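Uncharacterized protein (PDB 4X5M) mediates sugar transport across the membrane down a concentration gradient as a homodimer, probably by rocking movements that open a cavity first to one side and then to the other. Local coordinates at residues Y40-L44 / A73-L77; V47-I51 / N66-L70. One frame throughout, in Å; residues are numbered along the deposited sequence.

Interaction 1: Y40-L44 / A73-L77; sequences YIMFL and AAPVL. With OLB ((2S)-2,3-dihydroxypropyl (9Z)-octadec-9-enoate), chain G.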
ATOM      1  N   TYR A  40       2.003   5.129  10.276  1.00 23.67           N
ATOM      2  CA  TYR A  40       1.680   3.711  10.402  1.00 26.34           C
ATOM      3  C   TYR A  40       0.367   3.487  11.146  1.00 26.64           C
ATOM      4  O   TYR A  40      -0.367   2.545  10.848  1.00 28.88           O
ATOM      5  CB  TYR A  40       2.819   2.957  11.093  1.00 27.57           C
ATOM      6  CG  TYR A  40       3.704   2.218  10.119  1.00 30.50           C
ATOM      7  CD1 TYR A  40       4.717   2.877   9.437  1.00 30.63           C
ATOM      8  CD2 TYR A  40       3.513   0.866   9.866  1.00 26.91           C
ATOM      9  CE1 TYR A  40       5.526   2.209   8.536  1.00 31.22           C
ATOM     10  CE2 TYR A  40       4.316   0.187   8.966  1.00 31.54           C
ATOM     11  CZ  TYR A  40       5.321   0.864   8.304  1.00 33.13           C
ATOM     12  OH  TYR A  40       6.123   0.196   7.408  1.00 33.62           O
ATOM     13  N   ILE A  41       0.072   4.351  12.112  1.00 25.79           N
ATOM     14  CA  ILE A  41      -1.199   4.281  12.823  1.00 24.05           C
ATOM     15  C   ILE A  41      -2.344   4.620  11.873  1.00 23.05           C
ATOM     16  O   ILE A  41      -3.383   3.957  11.874  1.00 28.29           O
ATOM     17  CB  ILE A  41      -1.228   5.226  14.041  1.00 28.27           C
ATOM     18  CG1 ILE A  41      -0.232   4.751  15.100  1.00 27.31           C
ATOM     19  CG2 ILE A  41      -2.626   5.294  14.638  1.00 26.79           C
ATOM     20  CD1 ILE A  41      -0.202   5.614  16.343  1.00 39.01           C
ATOM     21  N   MET A  42      -2.145   5.650  11.056  1.00 25.45           N
ATOM     22  CA  MET A  42      -3.108   5.997  10.016  1.00 28.87           C
ATOM     23  C   MET A  42      -3.277   4.844   9.033  1.00 22.78           C
ATOM     24  O   MET A  42      -4.395   4.499   8.645  1.00 22.86           O
ATOM     25  CB  MET A  42      -2.672   7.257   9.265  1.00 27.02           C
ATOM     26  CG  MET A  42      -2.965   8.562   9.980  1.00 47.15           C
ATOM     27  SD  MET A  42      -2.591   9.977   8.926  1.00 66.80           S
ATOM     28  CE  MET A  42      -3.528   9.552   7.458  1.00 35.66           C
ATOM     29  N   PHE A  43      -2.153   4.255   8.634  1.00 25.39           N
ATOM     30  CA  PHE A  43      -2.147   3.150   7.683  1.00 23.90           C
ATOM     31  C   PHE A  43      -2.896   1.940   8.230  1.00 23.95           C
ATOM     32  O   PHE A  43      -3.724   1.348   7.539  1.00 26.65           O
ATOM     33  CB  PHE A  43      -0.709   2.763   7.331  1.00 25.40           C
ATOM     34  CG  PHE A  43      -0.606   1.686   6.287  1.00 23.29           C
ATOM     35  CD1 PHE A  43      -0.992   1.931   4.981  1.00 27.53           C
ATOM     36  CD2 PHE A  43      -0.108   0.434   6.610  1.00 31.02           C
ATOM     37  CE1 PHE A  43      -0.896   0.945   4.018  1.00 30.10           C
ATOM     38  CE2 PHE A  43      -0.007  -0.556   5.651  1.00 29.61           C
ATOM     39  CZ  PHE A  43      -0.401  -0.299   4.354  1.00 29.95           C
ATOM     40  N   LEU A  44      -2.599   1.583   9.476  1.00 24.62           N
ATOM     41  CA  LEU A  44      -3.232   0.437  10.120  1.00 27.77           C
ATOM     42  C   LEU A  44      -4.722   0.672  10.347  1.00 24.31           C
ATOM     43  O   LEU A  44      -5.523  -0.259  10.261  1.00 22.89           O
ATOM     44  CB  LEU A  44      -2.540   0.119  11.448  1.00 23.12           C
ATOM     45  CG  LEU A  44      -1.201  -0.611  11.329  1.00 27.70           C
ATOM     46  CD1 LEU A  44      -0.532  -0.738  12.685  1.00 35.32           C
ATOM     47  CD2 LEU A  44      -1.410  -1.979  10.703  1.00 31.96           C
ATOM     48  N   ALA A  73       2.624  -4.991   8.749  1.00 30.46           N
ATOM     49  CA  ALA A  73       2.678  -3.609   9.217  1.00 30.02           C
ATOM     50  C   ALA A  73       2.682  -3.499  10.740  1.00 24.20           C
ATOM     51  O   ALA A  73       3.407  -2.680  11.304  1.00 26.96           O
ATOM     52  CB  ALA A  73       1.511  -2.817   8.640  1.00 24.76           C
ATOM     53  N   ALA A  74       1.867  -4.315  11.401  1.00 23.76           N
ATOM     54  CA  ALA A  74       1.758  -4.267  12.859  1.00 26.25           C
ATOM     55  C   ALA A  74       3.085  -4.558  13.579  1.00 26.95           C
ATOM     56  O   ALA A  74       3.435  -3.837  14.513  1.00 26.80           O
ATOM     57  CB  ALA A  74       0.668  -5.226  13.347  1.00 29.96           C
ATOM     58  N   PRO A  75       3.827  -5.606  13.162  1.00 26.02           N
ATOM     59  CA  PRO A  75       5.121  -5.817  13.824  1.00 28.25           C
ATOM     60  C   PRO A  75       6.095  -4.660  13.609  1.00 24.76           C
ATOM     61  O   PRO A  75       6.890  -4.364  14.501  1.00 24.49           O
ATOM     62  CB  PRO A  75       5.647  -7.097  13.165  1.00 31.70           C
ATOM     63  CG  PRO A  75       4.432  -7.804  12.705  1.00 35.84           C
ATOM     64  CD  PRO A  75       3.513  -6.718  12.244  1.00 29.21           C
ATOM     65  N   VAL A  76       6.032  -4.024  12.443  1.00 27.21           N
ATOM     66  CA  VAL A  76       6.884  -2.875  12.148  1.00 25.22           C
ATOM     67  C   VAL A  76       6.612  -1.725  13.118  1.00 26.84           C
ATOM     68  O   VAL A  76       7.542  -1.110  13.643  1.00 27.43           O
ATOM     69  CB  VAL A  76       6.690  -2.386  10.698  1.00 27.24           C
ATOM     70  CG1 VAL A  76       7.376  -1.044  10.485  1.00 27.99           C
ATOM     71  CG2 VAL A  76       7.220  -3.418   9.716  1.00 29.05           C
ATOM     72  N   LEU A  77       5.334  -1.446  13.363  1.00 24.73           N
ATOM     73  CA  LEU A  77       4.959  -0.390  14.299  1.00 23.36           C
ATOM     74  C   LEU A  77       5.376  -0.748  15.724  1.00 25.48           C
ATOM     75  O   LEU A  77       5.846   0.111  16.473  1.00 24.19           O
ATOM     76  CB  LEU A  77       3.453  -0.118  14.242  1.00 25.99           C
ATOM     77  CG  LEU A  77       2.934   0.966  15.195  1.00 24.75           C
ATOM     78  CD1 LEU A  77       3.722   2.257  15.029  1.00 28.83           C
ATOM     79  CD2 LEU A  77       1.452   1.220  14.981  1.00 26.97           C
TER
HETATM   80  C1  OLB G 204      -3.924  -2.323   0.995  0.50 40.18           C
HETATM   81  C2  OLB G 204      -2.430  -2.412   0.781  0.50 41.27           C
HETATM   82  C3  OLB G 204      -1.809  -1.120   1.266  0.50 41.19           C
HETATM   83  C4  OLB G 204      -0.871  -0.554   0.217  0.50 46.06           C
HETATM   84  C5  OLB G 204      -0.947   0.964   0.234  0.50 42.06           C
HETATM   85  O19 OLB G 204      -4.367  -1.625   1.885  0.50 37.19           O
HETATM   86  O20 OLB G 204      -4.796  -3.037   0.158  0.50 46.79           O
HETATM   87  C21 OLB G 204      -6.089  -2.485   0.094  0.50 39.59           C
HETATM   88  C22 OLB G 204      -6.835  -3.113  -1.058  0.50 42.66           C
HETATM   89  O23 OLB G 204      -7.782  -4.023  -0.554  0.50 43.32           O
HETATM   90  C24 OLB G 204      -7.543  -2.035  -1.843  0.50 43.19           C
HETATM   91  O25 OLB G 204      -6.728  -1.646  -2.925  0.50 38.42           O
HETATM   92  C6  OLB G 204      -0.080   1.598  -0.838  0.50 44.22           C
HETATM   93  C7  OLB G 204       1.391   1.365  -0.537  0.50 49.75           C
HETATM   94  C8  OLB G 204       2.158   2.654  -0.259  0.50 45.61           C
HETATM   95  C9  OLB G 204       2.773   3.234  -1.523  0.50 45.08           C
HETATM   96  C10 OLB G 204       4.000   2.892  -1.982  0.50 42.48           C
HETATM   97  C11 OLB G 204       4.872   1.902  -1.244  0.50 46.79           C
HETATM   98  C12 OLB G 204       5.712   2.612  -0.199  0.50 49.48           C
HETATM   99  C13 OLB G 204       5.604   1.812   1.082  0.50 48.35           C
HETATM  100  C14 OLB G 204       5.843   2.675   2.300  0.50 45.43           C
HETATM  101  C15 OLB G 204       5.646   1.811   3.524  0.50 46.41           C
HETATM  102  C16 OLB G 204       4.223   1.296   3.528  0.50 46.43           C
HETATM  103  C17 OLB G 204       4.199  -0.152   3.966  0.50 42.10           C
HETATM  104  C18 OLB G 204       3.136  -0.874   3.170  0.50 44.78           C

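Interaction 2: V47-I51 / N66-L70; sequences VISWI and NIVTL. With OLB ((2S)-2,3-dihydroxypropyl (9Z)-octadec-9-enoate), chain G.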
ATOM      1  N   VAL A  47      -6.198  -0.165   7.130  1.00 25.78           N
ATOM      2  CA  VAL A  47      -6.105  -1.605   6.901  1.00 22.46           C
ATOM      3  C   VAL A  47      -7.220  -2.348   7.629  1.00 24.70           C
ATOM      4  O   VAL A  47      -7.882  -3.213   7.053  1.00 27.36           O
ATOM      5  CB  VAL A  47      -4.738  -2.165   7.351  1.00 27.96           C
ATOM      6  CG1 VAL A  47      -4.758  -3.686   7.359  1.00 26.00           C
ATOM      7  CG2 VAL A  47      -3.629  -1.652   6.446  1.00 27.36           C
ATOM      8  N   ILE A  48      -7.425  -1.998   8.895  1.00 22.90           N
ATOM      9  CA  ILE A  48      -8.510  -2.567   9.686  1.00 22.11           C
ATOM     10  C   ILE A  48      -9.861  -2.286   9.031  1.00 23.69           C
ATOM     11  O   ILE A  48     -10.725  -3.161   8.964  1.00 22.28           O
ATOM     12  CB  ILE A  48      -8.508  -2.008  11.127  1.00 32.24           C
ATOM     13  CG1 ILE A  48      -7.230  -2.422  11.860  1.00 35.25           C
ATOM     14  CG2 ILE A  48      -9.734  -2.479  11.889  1.00 37.41           C
ATOM     15  CD1 ILE A  48      -7.025  -3.919  11.944  1.00 37.48           C
ATOM     16  N   SER A  49     -10.024  -1.065   8.531  1.00 25.37           N
ATOM     17  CA  SER A  49     -11.266  -0.665   7.879  1.00 26.28           C
ATOM     18  C   SER A  49     -11.490  -1.427   6.572  1.00 22.11           C
ATOM     19  O   SER A  49     -12.627  -1.749   6.225  1.00 24.20           O
ATOM     20  CB  SER A  49     -11.270   0.843   7.623  1.00 25.48           C
ATOM     21  OG  SER A  49     -11.149   1.570   8.834  1.00 29.37           O
ATOM     22  N   TRP A  50     -10.410  -1.711   5.848  1.00 21.38           N
ATOM     23  CA  TRP A  50     -10.499  -2.528   4.638  1.00 26.77           C
ATOM     24  C   TRP A  50     -10.977  -3.935   4.971  1.00 28.97           C
ATOM     25  O   TRP A  50     -11.758  -4.530   4.226  1.00 26.42           O
ATOM     26  CB  TRP A  50      -9.150  -2.604   3.918  1.00 27.59           C
ATOM     27  CG  TRP A  50      -8.833  -1.438   3.030  1.00 30.76           C
ATOM     28  CD1 TRP A  50      -7.808  -0.551   3.183  1.00 31.01           C
ATOM     29  CD2 TRP A  50      -9.534  -1.039   1.847  1.00 29.42           C
ATOM     30  NE1 TRP A  50      -7.830   0.379   2.172  1.00 29.64           N
ATOM     31  CE2 TRP A  50      -8.884   0.100   1.336  1.00 25.61           C
ATOM     32  CE3 TRP A  50     -10.655  -1.532   1.168  1.00 28.61           C
ATOM     33  CZ2 TRP A  50      -9.310   0.756   0.184  1.00 26.20           C
ATOM     34  CZ3 TRP A  50     -11.080  -0.881   0.023  1.00 31.48           C
ATOM     35  CH2 TRP A  50     -10.408   0.251  -0.458  1.00 27.24           C
ATOM     36  N   ILE A  51     -10.491  -4.467   6.088  1.00 26.73           N
ATOM     37  CA  ILE A  51     -10.881  -5.798   6.540  1.00 24.93           C
ATOM     38  C   ILE A  51     -12.376  -5.841   6.840  1.00 24.56           C
ATOM     39  O   ILE A  51     -13.070  -6.773   6.437  1.00 22.22           O
ATOM     40  CB  ILE A  51     -10.082  -6.230   7.786  1.00 27.80           C
ATOM     41  CG1 ILE A  51      -8.598  -6.368   7.437  1.00 23.93           C
ATOM     42  CG2 ILE A  51     -10.616  -7.541   8.339  1.00 30.56           C
ATOM     43  CD1 ILE A  51      -7.728  -6.801   8.599  1.00 27.86           C
ATOM     44  N   ASN A  66      -5.247  -7.308   2.918  1.00 23.63           N
ATOM     45  CA  ASN A  66      -5.081  -6.453   4.085  1.00 22.07           C
ATOM     46  C   ASN A  66      -4.757  -7.223   5.361  1.00 24.21           C
ATOM     47  O   ASN A  66      -4.158  -6.674   6.283  1.00 24.73           O
ATOM     48  CB  ASN A  66      -6.337  -5.608   4.292  1.00 25.46           C
ATOM     49  CG  ASN A  66      -6.476  -4.518   3.250  1.00 31.52           C
ATOM     50  OD1 ASN A  66      -5.923  -3.429   3.399  1.00 30.23           O
ATOM     51  ND2 ASN A  66      -7.219  -4.804   2.187  1.00 25.05           N
ATOM     52  N   ILE A  67      -5.153  -8.491   5.419  1.00 25.59           N
ATOM     53  CA  ILE A  67      -4.800  -9.324   6.564  1.00 28.83           C
ATOM     54  C   ILE A  67      -3.298  -9.587   6.557  1.00 25.90           C
ATOM     55  O   ILE A  67      -2.636  -9.471   7.588  1.00 27.92           O
ATOM     56  CB  ILE A  67      -5.572 -10.659   6.569  1.00 32.25           C
ATOM     57  CG1 ILE A  67      -7.047 -10.416   6.891  1.00 29.55           C
ATOM     58  CG2 ILE A  67      -4.975 -11.616   7.591  1.00 28.09           C
ATOM     59  CD1 ILE A  67      -7.910 -11.659   6.798  1.00 34.06           C
ATOM     60  N   VAL A  68      -2.762  -9.926   5.387  1.00 22.22           N
ATOM     61  CA  VAL A  68      -1.323 -10.118   5.235  1.00 24.19           C
ATOM     62  C   VAL A  68      -0.585  -8.806   5.494  1.00 24.48           C
ATOM     63  O   VAL A  68       0.458  -8.789   6.154  1.00 25.66           O
ATOM     64  CB  VAL A  68      -0.958 -10.648   3.830  1.00 31.09           C
ATOM     65  CG1 VAL A  68       0.550 -10.715   3.661  1.00 27.37           C
ATOM     66  CG2 VAL A  68      -1.574 -12.016   3.604  1.00 28.23           C
ATOM     67  N   THR A  69      -1.141  -7.711   4.981  1.00 23.01           N
ATOM     68  CA  THR A  69      -0.596  -6.379   5.230  1.00 22.93           C
ATOM     69  C   THR A  69      -0.539  -6.096   6.728  1.00 23.99           C
ATOM     70  O   THR A  69       0.444  -5.549   7.230  1.00 24.30           O
ATOM     71  CB  THR A  69      -1.433  -5.284   4.534  1.00 23.62           C
ATOM     72  OG1 THR A  69      -1.411  -5.491   3.117  1.00 24.72           O
ATOM     73  CG2 THR A  69      -0.875  -3.905   4.841  1.00 34.23           C
ATOM     74  N   LEU A  70      -1.596  -6.485   7.435  1.00 22.85           N
ATOM     75  CA  LEU A  70      -1.663  -6.301   8.881  1.00 30.11           C
ATOM     76  C   LEU A  70      -0.547  -7.063   9.594  1.00 24.77           C
ATOM     77  O   LEU A  70       0.078  -6.544  10.516  1.00 24.60           O
ATOM     78  CB  LEU A  70      -3.028  -6.748   9.413  1.00 26.61           C
ATOM     79  CG  LEU A  70      -3.229  -6.667  10.929  1.00 35.38           C
ATOM     80  CD1 LEU A  70      -3.131  -5.227  11.412  1.00 28.23           C
ATOM     81  CD2 LEU A  70      -4.562  -7.282  11.328  1.00 35.12           C
TER
HETATM   82  C1  OLB G 204      -3.924  -2.323   0.995  0.50 40.18           C
HETATM   83  C2  OLB G 204      -2.430  -2.412   0.781  0.50 41.27           C
HETATM   84  C3  OLB G 204      -1.809  -1.120   1.266  0.50 41.19           C
HETATM   85  C4  OLB G 204      -0.871  -0.554   0.217  0.50 46.06           C
HETATM   86  C5  OLB G 204      -0.947   0.964   0.234  0.50 42.06           C
HETATM   87  O19 OLB G 204      -4.367  -1.625   1.885  0.50 37.19           O
HETATM   88  O20 OLB G 204      -4.796  -3.037   0.158  0.50 46.79           O
HETATM   89  C21 OLB G 204      -6.089  -2.485   0.094  0.50 39.59           C
HETATM   90  C22 OLB G 204      -6.835  -3.113  -1.058  0.50 42.66           C
HETATM   91  O23 OLB G 204      -7.782  -4.023  -0.554  0.50 43.32           O
HETATM   92  C24 OLB G 204      -7.543  -2.035  -1.843  0.50 43.19           C
HETATM   93  O25 OLB G 204      -6.728  -1.646  -2.925  0.50 38.42           O
HETATM   94  C6  OLB G 204      -0.080   1.598  -0.838  0.50 44.22           C
HETATM   95  C7  OLB G 204       1.391   1.365  -0.537  0.50 49.75           C
HETATM   96  C8  OLB G 204       2.158   2.654  -0.259  0.50 45.61           C
HETATM   97  C9  OLB G 204       2.773   3.234  -1.523  0.50 45.08           C
HETATM   98  C10 OLB G 204       4.000   2.892  -1.982  0.50 42.48           C
HETATM   99  C11 OLB G 204       4.872   1.902  -1.244  0.50 46.79           C
HETATM  100  C12 OLB G 204       5.712   2.612  -0.199  0.50 49.48           C
HETATM  101  C13 OLB G 204       5.604   1.812   1.082  0.50 48.35           C
HETATM  102  C14 OLB G 204       5.843   2.675   2.300  0.50 45.43           C
HETATM  103  C15 OLB G 204       5.646   1.811   3.524  0.50 46.41           C
HETATM  104  C16 OLB G 204       4.223   1.296   3.528  0.50 46.43           C
HETATM  105  C17 OLB G 204       4.199  -0.152   3.966  0.50 42.10           C
HETATM  106  C18 OLB G 204       3.136  -0.874   3.170  0.50 44.78           C

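Interaction 1: Y40-L44 / A73-L77
Tyr40 crosses Val76 and touches Leu77, and its side chain can be followed outward from the backbone of helix 37-57. Its CB starts beside a methyl of Leu77, 4.1 Å from CD1. Further along, CD2 of Tyr40 passes 3.8 Å from the carbonyl O of Ala73, an atom already engaged by the backbone N of Leu77. CE2 and CZ then run past CG1 of Val76, the two side chains crossing at about a right angle. At the tip, Tyr40 OH is 3.5 Å from that same CG1 and 4.0 Å from C17 of the monoolein chain, so a long, flat residue spans from the helix interface to the lipid. The packing is apolar, as befits two membrane-spanning helices running antiparallel at 156° in the small helical bundle of a SemiSWEET, the PQ-loop unit that works as a pair. The second subunit adds Phe19, whose ring meets both Tyr40 and Phe43 edge-to-face. Ala73, whose single methyl leaves room for the larger side chains of the facing helix, offers its CB to Leu44 CD2 at 3.7 Å and to the rim of the Phe43 ring. With CG anti to the backbone N (chi1 -176°), Phe43 carries its ring past this methyl to the lipid, where CZ lies 3.5 Å from OLB C3. On the flank turned from the monoolein, branched aliphatic chains meet: Leu77 CD2 touches both Leu44 CD1, at 3.6 Å, and Ile41 CG1, at 3.9 Å.

Interaction 2: V47-I51 / N66-L70
Asn66 packs its amide against Trp50, with Asn66 CG 3.4 Å from Trp50 CB and the amide and indole planes only 19° apart. Both residues meet the glycerol end of the bound monoolein. Asn66 ND2 donates to the lipid hydroxyl O23 at 2.9 Å through a bent N-H...O angle of 139°, while Asn66 OD1 lies 2.8 Å from the ester carbonyl oxygen O19. The indole offers a face instead: C24 of OLB sits 3.8 Å above its plane, offset toward the rim. An amide N-H donor beside a broad aromatic surface probably suits a group that has both hydroxyls and C-H faces.

Outside this first shell, the pair is fixed from several directions. Trp50 CG is anti to the carbonyl carbon (chi1 -82°), turning the indole away from residues 66-70 and onto Val62, one turn earlier on the same helix, and its NE1 is hydrogen-bonded to Thr15 OG1 of the second subunit. Asn66 ND2 also bonds to the carbonyl O of Val62, which steadies the amide. Replacing Trp50 by an alanine is likely to leave Thr15 of the other subunit without its indole partner and strip the lipid glycerol of its aromatic cover. Behind the amide, beta-branched residues close the helix interface: Val47 CG1 presses on Asn66 O at 3.2 Å, and Ile51 CG1 lies alongside Asn66 CB at 3.9 Å, the two side chains running in opposite directions. Farther out, Ile48 CD1 touches Leu70 CD1 at 4.1 Å on the side facing bound oleic acid. An aromatic and an asparagine on adjoining transmembrane helices, probably facing the cavity between the subunits, are consistent with the sugar-binding pocket of the SemiSWEET family, where monoolein lies in this structure.

Interactions 1 and 2 are successive levels of one antiparallel helix pair, 37-57 with 60-86, their centres about 10 Å apart. They join through aliphatic and aromatic packing: Phe43 CE2 reaches Thr69 CG2 at 3.6 Å, and Leu44 CD2 reaches Leu70 CD1 at 3.7 Å. One monoolein molecule spans both, its acyl chain against the Phe43 ring and the hydroxyl of Tyr40 in interaction 1 and its glycerol end between Asn66 and Trp50 of interaction 2. Asn66 of the second subunit also hydrogen-bonds this lipid, which therefore bridges the dimer. Contacts with the second subunit at both levels tie the helix pair to the interface around the cavity.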